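Side-chain contacts in alcohol dehydrogenase (Escherichia coli, PDB 5VM2), which probably catalyses NAD(H)- or NADP(H)-dependent oxidation of an unidentified alcohol and is linked to membrane biogenesis: residues Val151-Val156 with Gly181-Gln186; Ala160-Asp165 with Lys189-Thr194. All blocks are in the same frame, centred on the assembly; numbering follows the deposited sequence.

Contact 1: Val151-Val156 with Gly181-Gln186; sequences VEPAAV and GLMTLQ. With MG (magnesium ion), chain C.
Met183 bridges the two helices by laying its thioether against Pro153 and Ala154. SD sits 3.6 Å from Ala154 CA and also touches that residue's CB, while CE runs on to Pro153 CG at 3.8 Å; methionine and proline lie side by side, pointing the same way. A bend at chi2 (-50°) turns the thioether along the surface of helix 145-163. Alanine suits this place because its short side chain admits a close approach, with Ala154 CA and Met183 CA only 5.0 Å apart; an unbranched methionine can follow the surface it meets. Van der Waals touches to the backbone make a second group: Met183 CG lies 3.5 Å from Pro153 O, and CE reaches Ala154 N.

The helix carrying Met183 follows strand 171-175 in the Rossmann-type coenzyme domain, and Gly181, two residues earlier, is probably the last glycine of a GxGxxG sequence. Phe309 also packs on Met183.

Metal coordination involves a different face of helix 145-163. Glu152, next to Pro153 in sequence, binds magnesium through OE1 at 2.0 Å; a water, His65 and Glu66 complete the ligands seen, consistent with the catalytic zinc position of related dehydrogenases. Its second oxygen, OE2, is hydrogen-bonded to Tyr293 OH, which helps to fix the carboxylate's rotation.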
loop_
_atom_site.group_PDB
_atom_site.type_symbol
_atom_site.label_atom_id
_atom_site.label_comp_id
_atom_site.label_asym_id
_atom_site.label_seq_id
_atom_site.Cartn_x
_atom_site.Cartn_y
_atom_site.Cartn_z
ATOM N N VAL A 151 6.708 -1.254 -4.554
ATOM C CA VAL A 151 5.801 -2.149 -5.265
ATOM C C VAL A 151 4.595 -2.486 -4.396
ATOM O O VAL A 151 3.469 -2.612 -4.894
ATOM C CB VAL A 151 6.544 -3.418 -5.720
ATOM C CG1 VAL A 151 5.544 -4.497 -6.154
ATOM C CG2 VAL A 151 7.520 -3.086 -6.848
ATOM N N GLU A 152 4.804 -2.607 -3.081
ATOM C CA GLU A 152 3.706 -3.006 -2.199
ATOM C C GLU A 152 2.537 -2.026 -2.233
ATOM O O GLU A 152 1.406 -2.456 -2.517
ATOM C CB GLU A 152 4.241 -3.234 -0.780
ATOM C CG GLU A 152 3.347 -4.103 0.093
ATOM C CD GLU A 152 2.259 -3.314 0.802
ATOM O OE1 GLU A 152 2.247 -2.069 0.682
ATOM O OE2 GLU A 152 1.420 -3.941 1.484
ATOM N N PRO A 153 2.712 -0.727 -1.955
ATOM C CA PRO A 153 1.560 0.174 -2.085
ATOM C C PRO A 153 1.087 0.321 -3.520
ATOM O O PRO A 153 -0.117 0.491 -3.748
ATOM C CB PRO A 153 2.075 1.505 -1.516
ATOM C CG PRO A 153 3.568 1.434 -1.675
ATOM C CD PRO A 153 3.904 -0.012 -1.453
ATOM N N ALA A 154 1.993 0.248 -4.500
ATOM C CA ALA A 154 1.555 0.258 -5.892
ATOM C C ALA A 154 0.672 -0.949 -6.192
ATOM O O ALA A 154 -0.307 -0.843 -6.941
ATOM C CB ALA A 154 2.764 0.287 -6.826
ATOM N N ALA A 155 0.999 -2.100 -5.604
ATOM C CA ALA A 155 0.171 -3.289 -5.773
ATOM C C ALA A 155 -1.221 -3.094 -5.189
ATOM O O ALA A 155 -2.195 -3.656 -5.706
ATOM C CB ALA A 155 0.854 -4.496 -5.127
ATOM N N VAL A 156 -1.331 -2.322 -4.104
ATOM C CA VAL A 156 -2.638 -1.992 -3.536
ATOM C C VAL A 156 -3.499 -1.268 -4.565
ATOM O O VAL A 156 -4.675 -1.603 -4.766
ATOM C CB VAL A 156 -2.467 -1.148 -2.260
ATOM C CG1 VAL A 156 -3.815 -0.625 -1.783
ATOM C CG2 VAL A 156 -1.773 -1.958 -1.169
ATOM N N GLY A 181 -4.045 6.848 -3.174
ATOM C CA GLY A 181 -4.782 7.475 -4.261
ATOM C C GLY A 181 -3.927 7.689 -5.498
ATOM O O GLY A 181 -4.399 7.532 -6.628
ATOM N N LEU A 182 -2.658 8.046 -5.299
ATOM C CA LEU A 182 -1.745 8.217 -6.422
ATOM C C LEU A 182 -1.382 6.877 -7.046
ATOM O O LEU A 182 -1.254 6.774 -8.274
ATOM C CB LEU A 182 -0.495 8.968 -5.957
ATOM C CG LEU A 182 -0.815 10.380 -5.460
ATOM C CD1 LEU A 182 0.419 11.053 -4.892
ATOM C CD2 LEU A 182 -1.417 11.206 -6.588
ATOM N N MET A 183 -1.218 5.836 -6.221
ATOM C CA MET A 183 -1.024 4.490 -6.757
ATOM C C MET A 183 -2.225 4.049 -7.583
ATOM O O MET A 183 -2.063 3.462 -8.659
ATOM C CB MET A 183 -0.776 3.490 -5.630
ATOM C CG MET A 183 0.515 3.706 -4.852
ATOM S SD MET A 183 1.957 3.880 -5.908
ATOM C CE MET A 183 3.289 3.760 -4.710
ATOM N N THR A 184 -3.437 4.307 -7.081
ATOM C CA THR A 184 -4.645 3.939 -7.815
ATOM C C THR A 184 -4.739 4.702 -9.132
ATOM O O THR A 184 -5.106 4.130 -10.166
ATOM C CB THR A 184 -5.879 4.194 -6.948
ATOM O OG1 THR A 184 -5.739 3.498 -5.700
ATOM C CG2 THR A 184 -7.144 3.709 -7.654
ATOM N N LEU A 185 -4.389 5.991 -9.115
ATOM C CA LEU A 185 -4.362 6.795 -10.336
ATOM C C LEU A 185 -3.456 6.174 -11.395
ATOM O O LEU A 185 -3.862 5.984 -12.547
ATOM C CB LEU A 185 -3.910 8.217 -9.993
ATOM C CG LEU A 185 -3.316 9.127 -11.066
ATOM C CD1 LEU A 185 -4.376 9.474 -12.113
ATOM C CD2 LEU A 185 -2.735 10.389 -10.405
ATOM N N GLN A 186 -2.220 5.847 -11.021
ATOM C CA GLN A 186 -1.301 5.260 -11.988
ATOM C C GLN A 186 -1.772 3.879 -12.436
ATOM O O GLN A 186 -1.597 3.504 -13.603
ATOM C CB GLN A 186 0.101 5.209 -11.389
ATOM C CG GLN A 186 0.634 6.591 -11.045
ATOM C CD GLN A 186 2.133 6.613 -10.916
ATOM O OE1 GLN A 186 2.846 6.621 -11.912
ATOM N NE2 GLN A 186 2.625 6.627 -9.681
HETATM MG MG MG C . 1.725 -0.884 2.239
HETATM O O HOH W 1 0.036 -0.100 1.819
#

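Contact 2: Ala160-Asp165 with Lys189-Thr194; sequences AAMLAD and KCLGAT
Leu191 reaches from just beyond the end of helix 179-190 to Ala161 and Met162 on the last turns of helix 145-163. Its CB points toward that helix but makes no close touch there, and CG serves mainly to carry the two methyl groups forward. CD1 lies near the methyl of Ala161, with 4.3 Å between Leu191 CD1 and Ala161 CB. CD2 does most of the touching: it comes to 3.5 Å from Ala161 O, a van der Waals contact with the backbone, and to 4.2 Å from Ala161 CB. The same methyl faces Met162, meeting its CA at 4.0 Å and its SD at 4.2 Å.

Met162 starts off beside the contact, yet its end comes nearer. The bend at chi2 (-90°) carries the sulfur to Leu191, and the two side chains cross at about a right angle. A small alanine lets a leucine methyl approach the helix backbone, the forked leucine spreads over two successive residues, and the flexible methionine closes one flank where the surface is only partly buried. Val166 also packs against Leu191, linking the contact to the loop that leads on to strand 171-175.

Leu191 is the first residue out of helical geometry, and Gly192, phi 96°, is the C-prime residue of a Schellman motif; Asp165, phi 58°, holds the positive-phi place in another. Gly192 suits these angles because it has no CB to press on the carbonyl oxygen of Leu191. Gly192 N bonds back to Lys189 O at 3.0 Å, and Asp165 N to Met162 O at 3.1 Å. A Schellman motif thus closes helix 179-190 and also helix 145-163, whose C-terminal end packs on strands 238-243, 262-267 and 286-290 of the Rossmann-type sheet.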
loop_
_atom_site.group_PDB
_atom_site.type_symbol
_atom_site.label_atom_id
_atom_site.label_comp_id
_atom_site.label_asym_id
_atom_site.label_seq_id
_atom_site.Cartn_x
_atom_site.Cartn_y
_atom_site.Cartn_z
ATOM N N ALA A 160 -6.908 -2.635 -6.771
ATOM C CA ALA A 160 -8.163 -1.889 -6.821
ATOM C C ALA A 160 -8.616 -1.675 -8.261
ATOM O O ALA A 160 -9.771 -1.958 -8.614
ATOM C CB ALA A 160 -8.003 -0.549 -6.100
ATOM N N ALA A 161 -7.713 -1.187 -9.116
ATOM C CA ALA A 161 -8.078 -0.929 -10.506
ATOM C C ALA A 161 -8.477 -2.212 -11.223
ATOM O O ALA A 161 -9.418 -2.216 -12.029
ATOM C CB ALA A 161 -6.920 -0.246 -11.241
ATOM N N MET A 162 -7.768 -3.310 -10.951
ATOM C CA MET A 162 -8.090 -4.581 -11.595
ATOM C C MET A 162 -9.433 -5.108 -11.107
ATOM O O MET A 162 -10.259 -5.562 -11.906
ATOM C CB MET A 162 -6.986 -5.603 -11.328
ATOM C CG MET A 162 -5.659 -5.276 -11.983
ATOM S SD MET A 162 -5.569 -5.997 -13.619
ATOM C CE MET A 162 -3.798 -6.040 -13.864
ATOM N N LEU A 163 -9.660 -5.056 -9.790
ATOM C CA LEU A 163 -10.951 -5.453 -9.234
ATOM C C LEU A 163 -12.080 -4.634 -9.837
ATOM O O LEU A 163 -13.167 -5.157 -10.099
ATOM C CB LEU A 163 -10.943 -5.290 -7.714
ATOM C CG LEU A 163 -10.623 -6.506 -6.850
ATOM C CD1 LEU A 163 -11.091 -6.265 -5.429
ATOM C CD2 LEU A 163 -11.268 -7.752 -7.426
ATOM N N ALA A 164 -11.835 -3.348 -10.071
ATOM C CA ALA A 164 -12.855 -2.453 -10.598
ATOM C C ALA A 164 -13.080 -2.624 -12.094
ATOM O O ALA A 164 -14.025 -2.031 -12.624
ATOM C CB ALA A 164 -12.483 -0.999 -10.298
ATOM N N ASP A 165 -12.253 -3.421 -12.772
ATOM C CA ASP A 165 -12.329 -3.599 -14.225
ATOM C C ASP A 165 -12.184 -2.259 -14.951
ATOM O O ASP A 165 -12.963 -1.919 -15.844
ATOM C CB ASP A 165 -13.629 -4.307 -14.623
ATOM C CG ASP A 165 -13.592 -4.845 -16.038
ATOM O OD1 ASP A 165 -12.483 -5.119 -16.539
ATOM O OD2 ASP A 165 -14.675 -4.997 -16.645
ATOM N N LYS A 189 -4.371 4.445 -15.040
ATOM C CA LYS A 189 -3.724 4.794 -16.303
ATOM C C LYS A 189 -3.184 3.557 -17.007
ATOM O O LYS A 189 -3.330 3.409 -18.228
ATOM C CB LYS A 189 -2.587 5.787 -16.058
ATOM C CG LYS A 189 -3.031 7.143 -15.549
ATOM C CD LYS A 189 -2.266 8.261 -16.247
ATOM C CE LYS A 189 -0.801 8.272 -15.835
ATOM N NZ LYS A 189 0.107 8.624 -16.966
ATOM N N CYS A 190 -2.554 2.651 -16.256
ATOM C CA CYS A 190 -1.994 1.448 -16.860
ATOM C C CYS A 190 -3.079 0.560 -17.451
ATOM O O CYS A 190 -2.816 -0.181 -18.401
ATOM C CB CYS A 190 -1.182 0.673 -15.825
ATOM S SG CYS A 190 0.353 1.502 -15.362
ATOM N N LEU A 191 -4.292 0.619 -16.909
ATOM C CA LEU A 191 -5.415 -0.145 -17.437
ATOM C C LEU A 191 -6.167 0.600 -18.536
ATOM O O LEU A 191 -7.213 0.123 -18.989
ATOM C CB LEU A 191 -6.371 -0.530 -16.304
ATOM C CG LEU A 191 -6.057 -1.865 -15.622
ATOM C CD1 LEU A 191 -4.823 -1.750 -14.735
ATOM C CD2 LEU A 191 -7.248 -2.343 -14.816
ATOM N N GLY A 192 -5.660 1.747 -18.977
ATOM C CA GLY A 192 -6.160 2.394 -20.175
ATOM C C GLY A 192 -7.202 3.472 -19.971
ATOM O O GLY A 192 -7.672 4.042 -20.962
ATOM N N ALA A 193 -7.588 3.768 -18.732
ATOM C CA ALA A 193 -8.539 4.849 -18.507
ATOM C C ALA A 193 -7.923 6.174 -18.937
ATOM O O ALA A 193 -6.739 6.427 -18.704
ATOM C CB ALA A 193 -8.947 4.906 -17.034
ATOM N N THR A 194 -8.734 7.019 -19.581
ATOM C CA THR A 194 -8.268 8.287 -20.126
ATOM C C THR A 194 -8.869 9.510 -19.445
ATOM O O THR A 194 -8.370 10.621 -19.658
ATOM C CB THR A 194 -8.576 8.369 -21.629
ATOM O OG1 THR A 194 -9.993 8.319 -21.828
ATOM C CG2 THR A 194 -7.917 7.215 -22.382
#

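Both contacts join helix 145-163 to helix 179-190, and they follow the pair from the interior outward, their centres 11 Å apart. Contact 1 is buried near the middle of the chain, about 6 Å from its centre, where the longer helix also supplies a metal ligand and the shorter one is still in its first turns, at the end of the glycine-rich sequence. Contact 2 lies about 16 Å from the centre, only partly buried, where both helices end. In each, one apolar side chain from helix 179-190 or the turn just after it packs on an alanine. The sulfur has changed helix, however, and the backbones, closely set in contact 1, stand further apart in contact 2.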